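PDB 3OH8: nucleoside-diphosphate sugar epimerase (SulA family) from Corynebacterium glutamicum, which probably acts as an NAD(P)-dependent epimerase on nucleoside-diphosphate sugars, although its substrate is not established. Local coordinates for residues 259-264 with 410-415; 267-272 with 416-421; 338-343 with 362-367. One frame throughout, in Å; residues are numbered along the deposited sequence.

Interaction 1: residues 259-264 with 410-415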
loop_
_atom_site.group_PDB
_atom_site.type_symbol
_atom_site.label_atom_id
_atom_site.label_comp_id
_atom_site.label_asym_id
_atom_site.label_seq_id
_atom_site.Cartn_x
_atom_site.Cartn_y
_atom_site.Cartn_z
ATOM N N GLY A 259 5.136 2.591 25.186
ATOM C CA GLY A 259 4.739 1.564 26.123
ATOM C C GLY A 259 3.481 0.891 25.620
ATOM O O GLY A 259 2.783 1.420 24.745
ATOM N N HIS A 260 3.178 -0.277 26.171
ATOM C CA HIS A 260 2.029 -1.038 25.705
ATOM C C HIS A 260 0.710 -0.435 26.185
ATOM O O HIS A 260 -0.327 -0.624 25.554
ATOM C CB HIS A 260 2.155 -2.526 26.081
ATOM C CG HIS A 260 1.773 -2.841 27.494
ATOM N ND1 HIS A 260 0.533 -3.336 27.837
ATOM C CD2 HIS A 260 2.473 -2.754 28.650
ATOM C CE1 HIS A 260 0.481 -3.531 29.143
ATOM N NE2 HIS A 260 1.647 -3.186 29.660
ATOM N N ASP A 261 0.753 0.327 27.273
ATOM C CA ASP A 261 -0.487 0.800 27.885
ATOM C C ASP A 261 -0.340 2.166 28.549
ATOM O O ASP A 261 0.247 2.267 29.624
ATOM C CB ASP A 261 -0.956 -0.243 28.904
ATOM C CG ASP A 261 -2.277 0.115 29.561
ATOM O OD1 ASP A 261 -2.846 1.191 29.266
ATOM O OD2 ASP A 261 -2.746 -0.700 30.384
ATOM N N ARG A 262 -0.884 3.211 27.911
ATOM C CA ARG A 262 -0.856 4.575 28.466
ATOM C C ARG A 262 -2.253 5.132 28.792
ATOM O O ARG A 262 -2.419 6.331 29.006
ATOM C CB ARG A 262 -0.127 5.551 27.526
ATOM C CG ARG A 262 1.379 5.309 27.377
ATOM C CD ARG A 262 2.175 5.845 28.569
ATOM N NE ARG A 262 2.548 7.251 28.425
ATOM C CZ ARG A 262 3.672 7.684 27.856
ATOM N NH1 ARG A 262 4.550 6.819 27.351
ATOM N NH2 ARG A 262 3.921 8.988 27.795
ATOM N N GLY A 263 -3.255 4.262 28.830
ATOM C CA GLY A 263 -4.593 4.683 29.212
ATOM C C GLY A 263 -5.214 5.660 28.227
ATOM O O GLY A 263 -5.240 5.410 27.018
ATOM N N ASP A 264 -5.713 6.780 28.744
ATOM C CA ASP A 264 -6.373 7.772 27.909
ATOM C C ASP A 264 -5.452 8.918 27.503
ATOM O O ASP A 264 -5.895 9.878 26.878
ATOM C CB ASP A 264 -7.614 8.319 28.609
ATOM C CG ASP A 264 -8.730 7.293 28.713
ATOM O OD1 ASP A 264 -8.701 6.285 27.975
ATOM O OD2 ASP A 264 -9.648 7.505 29.535
ATOM N N LEU A 410 -4.846 -6.033 24.634
ATOM C CA LEU A 410 -4.002 -5.904 25.810
ATOM C C LEU A 410 -3.213 -4.600 25.755
ATOM O O LEU A 410 -2.773 -4.089 26.786
ATOM C CB LEU A 410 -3.067 -7.107 25.982
ATOM C CG LEU A 410 -3.781 -8.386 26.436
ATOM C CD1 LEU A 410 -2.787 -9.495 26.623
ATOM C CD2 LEU A 410 -4.545 -8.133 27.726
ATOM N N ALA A 411 -3.040 -4.068 24.552
ATOM C CA ALA A 411 -2.417 -2.763 24.377
ATOM C C ALA A 411 -3.471 -1.656 24.392
ATOM O O ALA A 411 -4.638 -1.887 24.074
ATOM C CB ALA A 411 -1.601 -2.725 23.058
ATOM N N SER A 412 -3.053 -0.458 24.779
ATOM C CA SER A 412 -3.914 0.716 24.751
ATOM C C SER A 412 -3.031 1.917 24.475
ATOM O O SER A 412 -2.303 2.385 25.351
ATOM C CB SER A 412 -4.635 0.896 26.080
ATOM O OG SER A 412 -5.517 2.001 26.043
ATOM N N GLN A 413 -3.078 2.394 23.238
ATOM C CA GLN A 413 -2.220 3.487 22.813
ATOM C C GLN A 413 -3.074 4.494 22.061
ATOM O O GLN A 413 -3.528 4.225 20.943
ATOM C CB GLN A 413 -1.065 2.953 21.952
ATOM C CG GLN A 413 -0.101 2.055 22.737
ATOM C CD GLN A 413 0.366 0.826 21.967
ATOM O OE1 GLN A 413 1.440 0.282 22.240
ATOM N NE2 GLN A 413 -0.435 0.382 21.009
ATOM N N ARG A 414 -3.323 5.633 22.704
ATOM C CA ARG A 414 -4.158 6.667 22.121
ATOM C C ARG A 414 -3.280 7.639 21.342
ATOM O O ARG A 414 -3.150 8.809 21.713
ATOM C CB ARG A 414 -4.959 7.389 23.204
ATOM C CG ARG A 414 -6.059 8.304 22.673
ATOM C CD ARG A 414 -6.756 9.043 23.814
ATOM N NE ARG A 414 -7.875 9.843 23.332
ATOM C CZ ARG A 414 -8.669 10.573 24.110
ATOM N NH1 ARG A 414 -8.470 10.606 25.424
ATOM N NH2 ARG A 414 -9.662 11.272 23.568
ATOM N N THR A 415 -2.685 7.143 20.257
ATOM C CA THR A 415 -1.680 7.894 19.525
ATOM C C THR A 415 -2.307 8.944 18.594
ATOM O O THR A 415 -3.364 8.720 17.989
ATOM C CB THR A 415 -0.764 6.952 18.711
ATOM O OG1 THR A 415 -0.531 5.735 19.439
ATOM C CG2 THR A 415 0.571 7.621 18.436
HETATM O O HOH W 1 -2.714 6.162 25.490
#

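Interaction 2: residues 267-272 with 416-421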
loop_
_atom_site.group_PDB
_atom_site.type_symbol
_atom_site.label_atom_id
_atom_site.label_comp_id
_atom_site.label_asym_id
_atom_site.label_seq_id
_atom_site.Cartn_x
_atom_site.Cartn_y
_atom_site.Cartn_z
ATOM N N LEU A 267 -1.028 10.344 22.892
ATOM C CA LEU A 267 0.404 10.205 22.633
ATOM C C LEU A 267 0.838 10.936 21.363
ATOM O O LEU A 267 0.344 10.665 20.265
ATOM C CB LEU A 267 0.788 8.720 22.555
ATOM C CG LEU A 267 0.390 7.922 23.805
ATOM C CD1 LEU A 267 0.388 6.417 23.518
ATOM C CD2 LEU A 267 1.322 8.268 24.976
ATOM N N THR A 268 1.781 11.852 21.535
ATOM C CA THR A 268 2.308 12.672 20.454
ATOM C C THR A 268 3.803 12.412 20.364
ATOM O O THR A 268 4.379 11.813 21.259
ATOM C CB THR A 268 2.075 14.167 20.769
ATOM O OG1 THR A 268 0.682 14.472 20.607
ATOM C CG2 THR A 268 2.883 15.055 19.858
ATOM N N GLU A 269 4.450 12.877 19.302
ATOM C CA GLU A 269 5.891 12.700 19.208
ATOM C C GLU A 269 6.612 13.440 20.338
ATOM O O GLU A 269 7.820 13.280 20.526
ATOM C CB GLU A 269 6.405 13.128 17.832
ATOM C CG GLU A 269 5.834 12.284 16.659
ATOM C CD GLU A 269 4.476 12.769 16.155
ATOM O OE1 GLU A 269 3.918 13.731 16.728
ATOM O OE2 GLU A 269 3.964 12.194 15.170
ATOM N N GLU A 270 5.862 14.242 21.090
ATOM C CA GLU A 270 6.400 14.951 22.253
ATOM C C GLU A 270 6.329 14.107 23.515
ATOM O O GLU A 270 7.010 14.397 24.498
ATOM C CB GLU A 270 5.604 16.230 22.528
ATOM C CG GLU A 270 5.473 17.157 21.365
ATOM C CD GLU A 270 6.650 18.075 21.240
ATOM O OE1 GLU A 270 6.453 19.300 21.391
ATOM O OE2 GLU A 270 7.769 17.571 20.994
ATOM N N SER A 271 5.477 13.087 23.505
ATOM C CA SER A 271 5.275 12.278 24.699
ATOM C C SER A 271 6.509 11.446 25.027
ATOM O O SER A 271 7.227 10.993 24.127
ATOM C CB SER A 271 4.074 11.363 24.516
ATOM O OG SER A 271 2.943 12.111 24.120
ATOM N N GLU A 272 6.750 11.238 26.320
ATOM C CA GLU A 272 7.877 10.421 26.760
ATOM C C GLU A 272 7.717 8.973 26.357
ATOM O O GLU A 272 6.606 8.490 26.165
ATOM C CB GLU A 272 7.994 10.430 28.283
ATOM C CG GLU A 272 8.296 11.746 28.907
ATOM C CD GLU A 272 8.426 11.596 30.416
ATOM O OE1 GLU A 272 8.847 10.507 30.880
ATOM O OE2 GLU A 272 8.106 12.555 31.125
ATOM N N ALA A 416 -1.658 10.097 18.498
ATOM C CA ALA A 416 -2.029 11.112 17.510
ATOM C C ALA A 416 -0.859 11.353 16.551
ATOM O O ALA A 416 0.303 11.388 16.976
ATOM C CB ALA A 416 -2.450 12.427 18.198
ATOM N N PRO A 417 -1.163 11.485 15.252
ATOM C CA PRO A 417 -0.148 11.851 14.257
ATOM C C PRO A 417 0.079 13.361 14.273
ATOM O O PRO A 417 -0.170 14.054 13.287
ATOM C CB PRO A 417 -0.775 11.393 12.938
ATOM C CG PRO A 417 -2.275 11.541 13.175
ATOM C CD PRO A 417 -2.502 11.298 14.660
ATOM N N ALA A 418 0.544 13.870 15.408
ATOM C CA ALA A 418 0.649 15.317 15.602
ATOM C C ALA A 418 1.610 15.974 14.614
ATOM O O ALA A 418 1.317 17.035 14.055
ATOM C CB ALA A 418 1.069 15.637 17.045
ATOM N N ALA A 419 2.759 15.340 14.406
ATOM C CA ALA A 419 3.778 15.886 13.529
ATOM C C ALA A 419 3.262 15.989 12.083
ATOM O O ALA A 419 3.519 16.976 11.383
ATOM C CB ALA A 419 5.029 15.033 13.603
ATOM N N LEU A 420 2.528 14.974 11.635
ATOM C CA LEU A 420 1.977 14.991 10.282
ATOM C C LEU A 420 0.860 16.034 10.137
ATOM O O LEU A 420 0.796 16.763 9.144
ATOM C CB LEU A 420 1.475 13.600 9.891
ATOM C CG LEU A 420 2.613 12.596 9.668
ATOM C CD1 LEU A 420 2.083 11.185 9.524
ATOM C CD2 LEU A 420 3.440 13.011 8.448
ATOM N N GLU A 421 -0.018 16.102 11.133
ATOM C CA GLU A 421 -1.093 17.090 11.117
ATOM C C GLU A 421 -0.510 18.503 11.088
ATOM O O GLU A 421 -1.053 19.384 10.424
ATOM C CB GLU A 421 -2.031 16.903 12.308
ATOM C CG GLU A 421 -2.905 15.656 12.207
ATOM C CD GLU A 421 -3.579 15.295 13.520
ATOM O OE1 GLU A 421 -3.028 15.623 14.594
ATOM O OE2 GLU A 421 -4.655 14.664 13.476
HETATM O O HOH W 2 2.704 12.306 12.913
#

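Interaction 3: residues 338-343 with 362-367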
loop_
_atom_site.group_PDB
_atom_site.type_symbol
_atom_site.label_atom_id
_atom_site.label_comp_id
_atom_site.label_asym_id
_atom_site.label_seq_id
_atom_site.Cartn_x
_atom_site.Cartn_y
_atom_site.Cartn_z
ATOM N N SER A 338 -4.540 1.627 18.159
ATOM C CA SER A 338 -3.780 2.577 17.353
ATOM C C SER A 338 -3.486 1.952 15.977
ATOM O O SER A 338 -2.634 1.060 15.849
ATOM C CB SER A 338 -2.491 2.940 18.094
ATOM O OG SER A 338 -1.610 3.695 17.292
ATOM N N TRP A 339 -4.217 2.411 14.961
ATOM C CA TRP A 339 -4.257 1.741 13.658
ATOM C C TRP A 339 -3.895 2.709 12.544
ATOM O O TRP A 339 -4.008 3.916 12.707
ATOM C CB TRP A 339 -5.665 1.218 13.382
ATOM C CG TRP A 339 -6.652 2.331 13.234
ATOM C CD1 TRP A 339 -7.325 2.962 14.239
ATOM C CD2 TRP A 339 -7.064 2.970 12.015
ATOM N NE1 TRP A 339 -8.128 3.956 13.724
ATOM C CE2 TRP A 339 -7.993 3.977 12.357
ATOM C CE3 TRP A 339 -6.739 2.791 10.666
ATOM C CZ2 TRP A 339 -8.601 4.806 11.402
ATOM C CZ3 TRP A 339 -7.345 3.611 9.711
ATOM C CH2 TRP A 339 -8.267 4.603 10.088
ATOM N N ILE A 340 -3.478 2.164 11.405
ATOM C CA ILE A 340 -3.314 2.966 10.196
ATOM C C ILE A 340 -3.601 2.096 8.960
ATOM O O ILE A 340 -3.262 0.913 8.932
ATOM C CB ILE A 340 -1.891 3.585 10.117
ATOM C CG1 ILE A 340 -1.788 4.517 8.897
ATOM C CG2 ILE A 340 -0.816 2.474 10.111
ATOM C CD1 ILE A 340 -0.538 5.395 8.870
ATOM N N ALA A 341 -4.261 2.667 7.961
ATOM C CA ALA A 341 -4.532 1.932 6.722
ATOM C C ALA A 341 -3.198 1.712 6.046
ATOM O O ALA A 341 -2.320 2.578 6.106
ATOM C CB ALA A 341 -5.475 2.729 5.825
ATOM N N ILE A 342 -3.004 0.541 5.449
ATOM C CA ILE A 342 -1.690 0.260 4.884
ATOM C C ILE A 342 -1.265 1.331 3.863
ATOM O O ILE A 342 -0.091 1.712 3.802
ATOM C CB ILE A 342 -1.573 -1.156 4.297
ATOM C CG1 ILE A 342 -0.135 -1.383 3.820
ATOM C CG2 ILE A 342 -2.597 -1.399 3.173
ATOM C CD1 ILE A 342 0.194 -2.831 3.521
ATOM N N ASP A 343 -2.212 1.838 3.082
ATOM C CA ASP A 343 -1.855 2.832 2.077
ATOM C C ASP A 343 -1.353 4.114 2.732
ATOM O O ASP A 343 -0.422 4.754 2.236
ATOM C CB ASP A 343 -3.026 3.130 1.145
ATOM C CG ASP A 343 -3.367 1.965 0.244
ATOM O OD1 ASP A 343 -2.435 1.343 -0.307
ATOM O OD2 ASP A 343 -4.575 1.672 0.086
ATOM N N ILE A 362 8.130 10.071 13.900
ATOM C CA ILE A 362 6.858 10.390 13.272
ATOM C C ILE A 362 5.837 9.332 13.679
ATOM O O ILE A 362 6.071 8.149 13.465
ATOM C CB ILE A 362 6.987 10.357 11.749
ATOM C CG1 ILE A 362 8.048 11.360 11.275
ATOM C CG2 ILE A 362 5.655 10.650 11.119
ATOM C CD1 ILE A 362 7.673 12.833 11.536
ATOM N N ASN A 363 4.730 9.734 14.303
ATOM C CA ASN A 363 3.668 8.772 14.589
ATOM C C ASN A 363 2.931 8.448 13.290
ATOM O O ASN A 363 2.217 9.297 12.749
ATOM C CB ASN A 363 2.678 9.308 15.631
ATOM C CG ASN A 363 3.257 9.340 17.049
ATOM O OD1 ASN A 363 2.682 9.957 17.953
ATOM N ND2 ASN A 363 4.377 8.669 17.251
ATOM N N ALA A 364 3.116 7.239 12.770
ATOM C CA ALA A 364 2.398 6.847 11.556
ATOM C C ALA A 364 1.147 6.102 11.970
ATOM O O ALA A 364 1.131 4.877 12.029
ATOM C CB ALA A 364 3.267 5.987 10.657
ATOM N N VAL A 365 0.117 6.872 12.300
ATOM C CA VAL A 365 -1.153 6.354 12.776
ATOM C C VAL A 365 -2.222 7.236 12.161
ATOM O O VAL A 365 -1.979 8.404 11.883
ATOM C CB VAL A 365 -1.264 6.457 14.325
ATOM C CG1 VAL A 365 -0.120 5.680 15.006
ATOM C CG2 VAL A 365 -1.269 7.929 14.766
ATOM N N ALA A 366 -3.402 6.680 11.925
ATOM C CA ALA A 366 -4.518 7.497 11.470
ATOM C C ALA A 366 -4.874 8.510 12.557
ATOM O O ALA A 366 -4.623 8.264 13.730
ATOM C CB ALA A 366 -5.724 6.611 11.127
ATOM N N PRO A 367 -5.436 9.663 12.160
ATOM C CA PRO A 367 -5.861 10.716 13.090
ATOM C C PRO A 367 -6.832 10.206 14.166
ATOM O O PRO A 367 -6.913 10.822 15.224
ATOM C CB PRO A 367 -6.593 11.716 12.189
ATOM C CG PRO A 367 -6.048 11.493 10.816
ATOM C CD PRO A 367 -5.621 10.046 10.742
HETATM O O HOH W 3 -5.094 5.481 14.861
#

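Interaction 1: residues 259-264 with 410-415
R414 sends CG anti to its backbone N (chi1 -169°) and stays extended as far as NE, which carries its guanidinium to the backbone of D264. There NH1 gives a hydrogen bond of 3.0 Å to D264 O. The carbonyl receives it on a lone pair, in its own plane, and lies slightly tilted from the guanidinium plane. The carboxylate of D264 is turned elsewhere, with OD1 bonded to W336 NE1. D261 also has its CG anti to the backbone N (chi1 -177°). This points OD1 forward along the chain, where it accepts from G263 N at 3.1 Å, an Asx turn. The same OD1 lies 3.7 Å from S412 CB. S412 OG is engaged by W336 N.

The backbones meet in a short parallel bridge between D261 and S412. S412 N donates to H260 O at 2.8 Å, and R262 N donates to S412 O at 3.0 Å. Both bonds are nearly straight. Beyond them the strands diverge, at 63° between their directions. A water fills the next step: it donates to G263 O at 3.0 Å and accepts from R414 N at 2.9 Å. R414 N is thereby satisfied where the direct pairing has ended. The arrangement is a short parallel beta bridge with a water-mediated continuation, joining the epimerase-family part of the chain to the DUF1731 part.

Interaction 2: residues 267-272 with 416-421
E269 reaches across to the start of helix 418-422 and meets A419 with both its carbon and its oxygen atoms. From CB the chain leaves with CG anti to the carbonyl carbon (chi1 -63°). It then bends at chi2 (85°), which turns the carboxylate toward the helix. CG only grazes A419 CB, at the limit of contact. CD packs closer to that methyl, at 3.5 Å. At the tip the two oxygens share the work. OE1 accepts from A419 N at 3.1 Å and also lies against A418 CB. The N-H comes from above the carboxylate plane and the bond is bent, 138° at the hydrogen. OE2 takes a weak second bond from the same N-H and touches A419 CB. Its stronger partners are N363 N, in strand 360-364, and a water that donates to it at 2.6 Å. That water accepts from L420 N at 3.0 Å, so the glutamate serves two successive amides of the first helical turn, one directly and one through water. The negative charge here would probably be favoured by the helix dipole.

T268 lies alongside. Its CG2 presses on A418 CB at 3.4 Å, tighter than usual for two carbons. At the other end A416 N donates an almost straight bond of 2.7 Å to L267 O. This continues the pairing of strands 265-267 and 412-415. E269 sits in a type I beta turn, T268 to S271; S271 OG also accepts from T268 N. The whole is a helix N-terminus, with P417 at the N-cap position, whose early amides are met by a glutamate from a neighbouring turn.

Interaction 3: residues 338-343 with 362-367
The two backbones meet at one direct hydrogen bond: A366 N donates to W339 O at 2.9 Å, in the carbonyl plane and nearly straight. A water widens the link by accepting from W339 N and donating to A366 O. W339 holds CG between its backbone N and carbonyl carbon (chi1 65°). This swings the indole back over A366, although its CB starts away from the other segment. A366 CB sits over one face of the six-membered ring, 3.4 Å from its centroid and 15° off the normal, a close CH-pi contact. The indole NE1 is bonded to N368 O, which, with the CH-pi contact, limits rotation of the ring. I340 CD1 packs end-on against the backbone of A364, 3.6 Å from A364 C. S338 OG touches V365 CG1 at 3.4 Å, and its polar partner is T415 OG1.

The contact is buried. Strands 336-341 and 360-364 both pair in parallel with strand 298-308, and here the end of strand 336-341 meets the residues just beyond strand 360-364. Helix 432-440 lies against W339 through I432 and A435, while helix 342-354 begins directly after A341.

Overall arrangement
The three contacts lie on the same side of the chain's centre. Interaction 3 is about 12 Å from interaction 2 and 15 Å from interaction 1, centre to centre, and 1 and 2 are about 14 Å apart. Along the chain 259-264 and 267-272 come first, then both segments of interaction 3, then 410-415 and 416-421. Interactions 1 and 2 share the pairing of strands 265-267 and 412-415, since R414 and L267 are joined by backbone hydrogen bonding. Interaction 3 belongs to the mixed, Rossmann-type sheet. T415 with S338, and E269 with N363, tie that sheet to the other two contacts. The DUF1731 part is thus fastened onto the epimerase-family part.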